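Local coordinates for Lmo2349 protein (Listeria monocytogenes, PDB 4GVO) that probably captures L-cystine or a related amino acid as the solute-binding component of an ABC transporter, at residues D43-G48 against I221-L226; Y34-V39 against F51-M56; K228-W233 against D237-Q242. All blocks are in the same frame, centred on the assembly; numbering follows the deposited sequence.

Overall arrangement
The three interactions adjoin one another around helices 34-44 and 225-234, and they differ in chemistry with their depth. Interaction 2 is the buried one, a largely apolar seam where the first half of helix 34-44 packs on strand 49-55. Interaction 1 takes up the far end of the same helix at the surface, about 15 Å away between centres, where a salt bridge and a sodium site replace hydrocarbon. Interaction 3 is partly buried and runs on serine hydroxyls between helix 225-234 and the C-terminal tail. Helix 225-234 starts in interaction 1 and continues into interaction 3, while Tyr34 of interaction 2 packs against Leu226, Ser230 and Trp233, so the three contacts form one continuous patch.

Interaction 1: residues D43-G48 against I221-L226; sequences DKRLPG and IDDGTL. With NA (sodium ion), chain D.
An Asx turn between helices 207-222 and 225-234 presents the carboxylate of Asp223 to Arg45, which reaches over from the end of helix 34-44. The arginine grips with both terminal nitrogens converging on a single oxygen: NH2 lies 2.8 Å and NH1 2.9 Å from Asp223 OD2. That oxygen sits at the guanidinium edge, close to its plane, but the two planes are turned 67° apart, and the bonds therefore differ. NH2 uses the syn lone pair of OD2, whereas NH1 arrives from above the carboxylate plane. An extended chain from CG to NE gives Arg45 its reach; Glu41 forms a salt bridge with NE, and Ser219 OG is a second partner of NH1. The other oxygen makes the turn itself: Asp223 OD1 accepts Thr225 N at 3.0 Å and, on the same face, Thr225 OG1 at a short 2.5 Å. Gly224 occupies the N-cap of the new helix, with a positive phi of 86° that suits glycine. In this family 3 solute-binding fold the bridge ties two surface helix ends, far apart in sequence. Behind Arg45 the chain wraps a sodium ion, bound by Asp43 OD1 at 2.2 Å and by Asp43 O, Leu46 O and a water at 2.3 Å each, with Tyr49 O completing the site. Asp43 OD2, the oxygen turned from the metal, accepts the backbone N of Phe51.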
# COMPACT_ATOMS: atom_id res chain seq x y z
N ASP A 43 -2.06 7.71 -18.16
CA ASP A 43 -2.33 7.21 -19.51
C ASP A 43 -2.79 8.36 -20.43
O ASP A 43 -2.32 8.49 -21.56
CB ASP A 43 -3.39 6.09 -19.42
CG ASP A 43 -3.65 5.36 -20.72
OD1 ASP A 43 -2.96 5.56 -21.70
OD2 ASP A 43 -4.51 4.46 -20.69
N LYS A 44 -3.67 9.22 -19.91
CA LYS A 44 -4.21 10.31 -20.68
C LYS A 44 -3.08 11.25 -21.18
O LYS A 44 -3.16 11.82 -22.28
CB LYS A 44 -5.26 11.00 -19.81
CG LYS A 44 -5.85 12.29 -20.28
CD LYS A 44 -6.65 12.92 -19.16
CE LYS A 44 -7.73 11.99 -18.62
NZ LYS A 44 -8.35 12.50 -17.34
N ARG A 45 -2.03 11.38 -20.38
CA ARG A 45 -0.93 12.23 -20.65
C ARG A 45 0.23 11.59 -21.38
O ARG A 45 1.26 12.24 -21.64
CB ARG A 45 -0.48 12.88 -19.33
CG ARG A 45 -1.62 13.64 -18.69
CD ARG A 45 -1.17 14.42 -17.50
NE ARG A 45 -2.33 14.97 -16.77
CZ ARG A 45 -2.33 16.14 -16.16
NH1 ARG A 45 -1.25 16.91 -16.19
NH2 ARG A 45 -3.39 16.51 -15.49
N LEU A 46 0.06 10.34 -21.80
CA LEU A 46 1.11 9.60 -22.53
C LEU A 46 0.49 9.02 -23.79
O LEU A 46 0.02 7.87 -23.80
CB LEU A 46 1.66 8.49 -21.64
CG LEU A 46 2.59 8.98 -20.49
CD1 LEU A 46 2.99 7.77 -19.63
CD2 LEU A 46 3.85 9.74 -20.98
N PRO A 47 0.43 9.81 -24.85
CA PRO A 47 -0.23 9.32 -26.05
C PRO A 47 0.45 8.15 -26.76
O PRO A 47 -0.21 7.42 -27.50
CB PRO A 47 -0.29 10.56 -26.94
CG PRO A 47 0.76 11.48 -26.45
CD PRO A 47 0.88 11.21 -24.97
N GLY A 48 1.72 7.91 -26.44
CA GLY A 48 2.42 6.77 -27.03
C GLY A 48 2.19 5.45 -26.31
O GLY A 48 2.73 4.42 -26.70
N ILE A 221 1.30 16.53 -10.73
CA ILE A 221 1.63 17.35 -9.56
C ILE A 221 1.52 18.84 -9.90
O ILE A 221 0.88 19.62 -9.17
CB ILE A 221 3.04 16.97 -9.04
CG1 ILE A 221 2.96 15.61 -8.35
CG2 ILE A 221 3.57 18.10 -8.13
CD1 ILE A 221 4.34 14.98 -8.12
N ASP A 222 2.13 19.22 -11.00
CA ASP A 222 2.38 20.64 -11.29
C ASP A 222 1.08 21.42 -11.56
O ASP A 222 0.99 22.62 -11.26
CB ASP A 222 3.34 20.83 -12.45
CG ASP A 222 4.78 20.44 -12.12
OD1 ASP A 222 5.08 20.17 -10.96
OD2 ASP A 222 5.62 20.39 -13.03
N ASP A 223 0.08 20.73 -12.12
CA ASP A 223 -1.20 21.37 -12.39
C ASP A 223 -2.27 21.24 -11.29
O ASP A 223 -3.40 21.70 -11.48
CB ASP A 223 -1.71 20.99 -13.78
CG ASP A 223 -2.32 19.61 -13.86
OD1 ASP A 223 -2.47 18.96 -12.81
OD2 ASP A 223 -2.65 19.20 -14.99
N GLY A 224 -1.89 20.66 -10.15
CA GLY A 224 -2.77 20.54 -9.02
C GLY A 224 -3.65 19.31 -9.04
O GLY A 224 -4.44 19.11 -8.13
N THR A 225 -3.47 18.46 -10.03
CA THR A 225 -4.32 17.25 -10.16
C THR A 225 -4.03 16.26 -9.02
O THR A 225 -4.96 15.64 -8.50
CB THR A 225 -4.15 16.60 -11.55
OG1 THR A 225 -4.57 17.58 -12.52
CG2 THR A 225 -5.02 15.33 -11.69
N LEU A 226 -2.78 16.09 -8.60
CA LEU A 226 -2.52 15.13 -7.53
C LEU A 226 -3.14 15.59 -6.24
O LEU A 226 -3.62 14.76 -5.47
CB LEU A 226 -1.04 14.82 -7.36
CG LEU A 226 -0.75 13.49 -6.63
CD1 LEU A 226 -1.12 12.31 -7.51
CD2 LEU A 226 0.72 13.42 -6.24
NA NA D . -1.97 6.87 -23.19
O HOH W 1 -3.59 7.64 -24.61

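Interaction 2: residues Y34-V39 against F51-M56; sequences YDVELV and FKFKTM
Val36 and Val39 of helix 34-44 pack on Phe53 of strand 49-55, and Val39 on Phe51 as well, in the helix-to-strand half of a beta-alpha-beta crossover whose first strand, 9-15, pairs in parallel with 49-55. The helix runs back across the sheet as such a connection must: the two short axes make 154° and approach to 10.2 Å. Phe53 carries most of the contact. Its CG lies beside the backbone N and opposite the carbonyl carbon (chi1 -63°), which sends the ring out from the strand so that its far end enters between the two valines. Val39 CG1 lies 3.7 Å from Phe53 CZ, the two side chains coming from opposite directions and the methyl oblique to the ring, and the same methyl touches CE1. On the other side of the ring tip, Val36 CG1 stands 3.8 Å from Phe53 CZ and leans on CE2, but this side chain crosses the ring aslant; Val36 O, also oblique to the ring, lies 3.7 Å from Phe53 CZ. In both valines CG1 points away from the backbone N (chi1 169° in Val39), and these are the methyls that meet the phenylalanines. Val39 CG1 also serves Phe51, so one methyl bridges two aromatic neighbours on the same face of the strand. Phe51 in turn packs on Ile11 and Val13, and Leu31 covers Val36 and Phe53. Elsewhere on the helix the carboxylate of Asp35 bonds Tyr94 and the ligand-pocket residue Gln76. Where Val39 meets the second ring, its CG1 rests 4.0 Å from Phe51 CD2.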
# COMPACT_ATOMS: atom_id res chain seq x y z
N TYR A 34 -7.69 5.56 -5.75
CA TYR A 34 -6.58 6.47 -5.98
C TYR A 34 -5.56 5.95 -7.00
O TYR A 34 -5.21 6.63 -7.92
CB TYR A 34 -5.88 6.68 -4.63
CG TYR A 34 -4.79 7.73 -4.62
CD1 TYR A 34 -5.02 9.05 -5.01
CD2 TYR A 34 -3.52 7.41 -4.20
CE1 TYR A 34 -4.01 9.97 -4.97
CE2 TYR A 34 -2.50 8.37 -4.12
CZ TYR A 34 -2.74 9.64 -4.52
OH TYR A 34 -1.77 10.63 -4.49
N ASP A 35 -5.05 4.74 -6.82
CA ASP A 35 -3.97 4.25 -7.67
C ASP A 35 -4.47 4.03 -9.09
O ASP A 35 -3.77 4.34 -10.07
CB ASP A 35 -3.36 2.99 -7.11
CG ASP A 35 -2.42 3.23 -5.94
OD1 ASP A 35 -2.80 3.98 -5.01
OD2 ASP A 35 -1.31 2.58 -5.91
N VAL A 36 -5.67 3.47 -9.19
CA VAL A 36 -6.28 3.21 -10.49
C VAL A 36 -6.53 4.50 -11.24
O VAL A 36 -6.15 4.62 -12.43
CB VAL A 36 -7.54 2.38 -10.32
CG1 VAL A 36 -8.32 2.25 -11.65
CG2 VAL A 36 -7.17 1.04 -9.70
N GLU A 37 -7.14 5.48 -10.57
CA GLU A 37 -7.42 6.75 -11.20
C GLU A 37 -6.14 7.51 -11.54
O GLU A 37 -6.08 8.18 -12.59
CB GLU A 37 -8.39 7.57 -10.37
CG GLU A 37 -9.75 6.87 -10.23
CD GLU A 37 -10.51 6.60 -11.52
OE1 GLU A 37 -10.28 7.30 -12.53
OE2 GLU A 37 -11.39 5.71 -11.52
N LEU A 38 -5.11 7.40 -10.71
CA LEU A 38 -3.82 8.02 -11.05
C LEU A 38 -3.25 7.42 -12.33
O LEU A 38 -2.78 8.13 -13.19
CB LEU A 38 -2.82 7.94 -9.90
CG LEU A 38 -1.47 8.60 -10.15
CD1 LEU A 38 -1.61 10.08 -10.48
CD2 LEU A 38 -0.62 8.37 -8.92
N VAL A 39 -3.23 6.10 -12.45
CA VAL A 39 -2.75 5.44 -13.65
C VAL A 39 -3.55 5.90 -14.88
O VAL A 39 -3.00 6.12 -15.95
CB VAL A 39 -2.75 3.90 -13.50
CG1 VAL A 39 -2.51 3.24 -14.85
CG2 VAL A 39 -1.70 3.48 -12.49
N PHE A 51 -2.60 2.08 -21.26
CA PHE A 51 -2.47 1.33 -20.01
C PHE A 51 -3.72 0.51 -19.81
O PHE A 51 -4.84 1.01 -19.92
CB PHE A 51 -2.26 2.27 -18.82
CG PHE A 51 -0.91 2.94 -18.78
CD1 PHE A 51 -0.57 3.95 -19.67
CD2 PHE A 51 0.05 2.59 -17.82
CE1 PHE A 51 0.67 4.56 -19.63
CE2 PHE A 51 1.28 3.24 -17.79
CZ PHE A 51 1.57 4.24 -18.68
N LYS A 52 -3.53 -0.75 -19.50
CA LYS A 52 -4.61 -1.61 -19.13
C LYS A 52 -4.29 -2.31 -17.82
O LYS A 52 -3.14 -2.49 -17.50
CB LYS A 52 -4.87 -2.63 -20.19
CG LYS A 52 -3.76 -3.57 -20.43
CD LYS A 52 -4.09 -4.53 -21.57
CE LYS A 52 -5.27 -5.44 -21.25
NZ LYS A 52 -5.52 -6.41 -22.34
N PHE A 53 -5.32 -2.73 -17.10
CA PHE A 53 -5.12 -3.34 -15.81
C PHE A 53 -5.24 -4.86 -15.87
O PHE A 53 -6.01 -5.42 -16.66
CB PHE A 53 -6.12 -2.77 -14.79
CG PHE A 53 -5.95 -1.31 -14.54
CD1 PHE A 53 -4.96 -0.84 -13.67
CD2 PHE A 53 -6.72 -0.38 -15.22
CE1 PHE A 53 -4.82 0.51 -13.45
CE2 PHE A 53 -6.54 0.98 -15.02
CZ PHE A 53 -5.60 1.41 -14.12
N LYS A 54 -4.50 -5.49 -14.96
CA LYS A 54 -4.60 -6.91 -14.66
C LYS A 54 -4.71 -7.02 -13.15
O LYS A 54 -3.76 -6.73 -12.43
CB LYS A 54 -3.38 -7.68 -15.18
CG LYS A 54 -3.49 -9.18 -14.98
CD LYS A 54 -2.21 -9.93 -15.32
CE LYS A 54 -1.94 -10.08 -16.80
NZ LYS A 54 -2.75 -11.16 -17.44
N THR A 55 -5.90 -7.40 -12.67
CA THR A 55 -6.15 -7.49 -11.24
C THR A 55 -5.79 -8.86 -10.73
O THR A 55 -5.91 -9.85 -11.42
CB THR A 55 -7.60 -7.13 -10.90
OG1 THR A 55 -8.48 -8.01 -11.58
CG2 THR A 55 -7.88 -5.68 -11.27
N MET A 56 -5.30 -8.88 -9.50
CA MET A 56 -4.82 -10.10 -8.85
C MET A 56 -4.78 -9.88 -7.36
O MET A 56 -4.93 -8.75 -6.89
CB MET A 56 -3.47 -10.58 -9.43
CG MET A 56 -2.37 -9.61 -9.16
SD MET A 56 -0.90 -10.03 -10.07
CE MET A 56 -1.40 -9.63 -11.77

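Interaction 3: residues K228-W233 against D237-Q242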
# COMPACT_ATOMS: atom_id res chain seq x y z
N LYS A 228 -5.93 17.26 -5.92
CA LYS A 228 -7.35 16.95 -6.05
C LYS A 228 -7.65 15.44 -5.90
O LYS A 228 -8.58 15.03 -5.21
CB LYS A 228 -7.92 17.50 -7.36
CG LYS A 228 -8.02 19.03 -7.40
CD LYS A 228 -8.40 19.56 -8.77
CE LYS A 228 -8.65 21.06 -8.74
NZ LYS A 228 -10.05 21.37 -8.31
N LEU A 229 -6.83 14.62 -6.54
CA LEU A 229 -7.02 13.16 -6.51
C LEU A 229 -6.81 12.65 -5.09
O LEU A 229 -7.57 11.83 -4.61
CB LEU A 229 -6.04 12.42 -7.43
CG LEU A 229 -6.32 12.29 -8.92
CD1 LEU A 229 -5.10 11.75 -9.64
CD2 LEU A 229 -7.56 11.43 -9.12
N SER A 230 -5.75 13.12 -4.43
CA SER A 230 -5.50 12.67 -3.08
C SER A 230 -6.57 13.15 -2.10
O SER A 230 -6.96 12.43 -1.23
CB SER A 230 -4.10 13.08 -2.61
OG SER A 230 -3.94 14.50 -2.57
N GLU A 231 -7.10 14.36 -2.27
CA GLU A 231 -8.20 14.78 -1.41
C GLU A 231 -9.42 13.87 -1.58
O GLU A 231 -10.04 13.45 -0.60
CB GLU A 231 -8.58 16.24 -1.66
CG GLU A 231 -9.77 16.66 -0.79
CD GLU A 231 -9.61 17.98 -0.07
OE1 GLU A 231 -8.49 18.53 -0.04
OE2 GLU A 231 -10.61 18.45 0.50
N LYS A 232 -9.74 13.56 -2.83
CA LYS A 232 -10.92 12.73 -3.12
C LYS A 232 -10.83 11.36 -2.44
O LYS A 232 -11.79 10.86 -1.87
CB LYS A 232 -11.05 12.56 -4.65
CG LYS A 232 -12.22 11.71 -5.06
CD LYS A 232 -12.47 11.73 -6.56
CE LYS A 232 -13.58 10.76 -6.97
NZ LYS A 232 -13.76 10.76 -8.46
N TRP A 233 -9.68 10.72 -2.59
CA TRP A 233 -9.56 9.32 -2.22
C TRP A 233 -8.95 9.09 -0.86
O TRP A 233 -9.28 8.11 -0.22
CB TRP A 233 -8.72 8.59 -3.28
CG TRP A 233 -9.44 8.48 -4.61
CD1 TRP A 233 -9.16 9.14 -5.80
CD2 TRP A 233 -10.61 7.66 -4.89
NE1 TRP A 233 -10.04 8.78 -6.78
CE2 TRP A 233 -10.96 7.88 -6.27
CE3 TRP A 233 -11.37 6.82 -4.14
CZ2 TRP A 233 -12.01 7.24 -6.86
CZ3 TRP A 233 -12.46 6.17 -4.74
CH2 TRP A 233 -12.76 6.36 -6.08
N ASP A 237 -7.04 15.30 5.23
CA ASP A 237 -5.96 15.15 6.23
C ASP A 237 -4.67 14.51 5.62
O ASP A 237 -3.57 14.58 6.19
CB ASP A 237 -6.42 14.24 7.38
CG ASP A 237 -7.35 14.91 8.35
OD1 ASP A 237 -7.57 16.12 8.22
OD2 ASP A 237 -7.84 14.20 9.28
N TYR A 238 -4.85 13.82 4.50
CA TYR A 238 -3.78 13.03 3.86
C TYR A 238 -3.42 13.49 2.47
O TYR A 238 -2.70 12.81 1.75
CB TYR A 238 -4.20 11.54 3.91
CG TYR A 238 -4.35 11.11 5.35
CD1 TYR A 238 -3.23 10.98 6.18
CD2 TYR A 238 -5.60 10.91 5.91
CE1 TYR A 238 -3.37 10.68 7.53
CE2 TYR A 238 -5.75 10.56 7.23
CZ TYR A 238 -4.62 10.48 8.05
OH TYR A 238 -4.78 10.14 9.37
N SER A 239 -3.98 14.62 2.08
CA SER A 239 -3.86 15.14 0.74
C SER A 239 -2.78 16.24 0.72
O SER A 239 -2.82 17.20 1.50
CB SER A 239 -5.20 15.72 0.32
OG SER A 239 -5.09 16.43 -0.87
N LYS A 240 -1.87 16.12 -0.24
CA LYS A 240 -0.76 17.05 -0.44
C LYS A 240 -0.61 17.39 -1.94
O LYS A 240 -1.14 16.69 -2.83
CB LYS A 240 0.56 16.44 0.01
CG LYS A 240 0.58 15.94 1.42
CD LYS A 240 2.01 15.48 1.73
CE LYS A 240 2.19 14.80 3.08
NZ LYS A 240 3.65 14.51 3.34
N GLU A 241 0.06 18.52 -2.22
CA GLU A 241 0.37 18.89 -3.58
C GLU A 241 1.36 17.90 -4.22
O GLU A 241 1.27 17.62 -5.44
CB GLU A 241 0.87 20.33 -3.61
CG GLU A 241 -0.07 21.35 -2.97
CD GLU A 241 0.43 22.80 -3.03
OE1 GLU A 241 1.65 23.04 -3.20
OE2 GLU A 241 -0.42 23.71 -2.86
N GLN A 242 2.27 17.36 -3.41
CA GLN A 242 3.28 16.43 -3.88
C GLN A 242 3.73 15.66 -2.65
O GLN A 242 3.46 16.07 -1.51
CB GLN A 242 4.49 17.12 -4.49
CG GLN A 242 5.22 18.00 -3.50
CD GLN A 242 6.42 18.67 -4.10
OE1 GLN A 242 6.32 19.32 -5.12
NE2 GLN A 242 7.55 18.51 -3.44
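Neither aromatic ring near the Ser230-Ser239 contact reaches across to the other segment; each has one face covered by the residue before it. Over the Trp233 ring lies CG of Lys232, 4.0 Å above the plane and offset toward the rim; over the Tyr238 ring lies CB of Asp237, 3.6 Å above it and likewise off-centre. Away from both rings, the serines make the contact. Ser230 OG and Ser239 OG approach to 2.8 Å, with Ser239 CB 3.4 Å from Ser230 OG. The torsions bring the hydroxyls together: OG of Ser230 is wedged between its own backbone N and carbonyl carbon (chi1 62°), while that of Ser239 swings away from its backbone N (chi1 170°). Leu226 O and Lys227 O are both within reach of the Ser230 hydroxyl, and Lys227 NZ is a further partner of Ser239 OG. Glu231 adds a flank of hydrocarbon, its CB lying 3.6 Å from Ser239 OG; in the conformer described, its carboxylate forms a salt bridge with Lys227. Just before Ser239, Tyr238 OH bonds Asp176 and its ring packs on Pro172 and Phe173 of helix 172-180; just after it, Lys240 NZ bonds Asn96. The tail therefore doubles back along the last helix and touches helix 172-180, consistent with a C-terminal extension bridging the two lobes of a periplasmic-binding-protein fold.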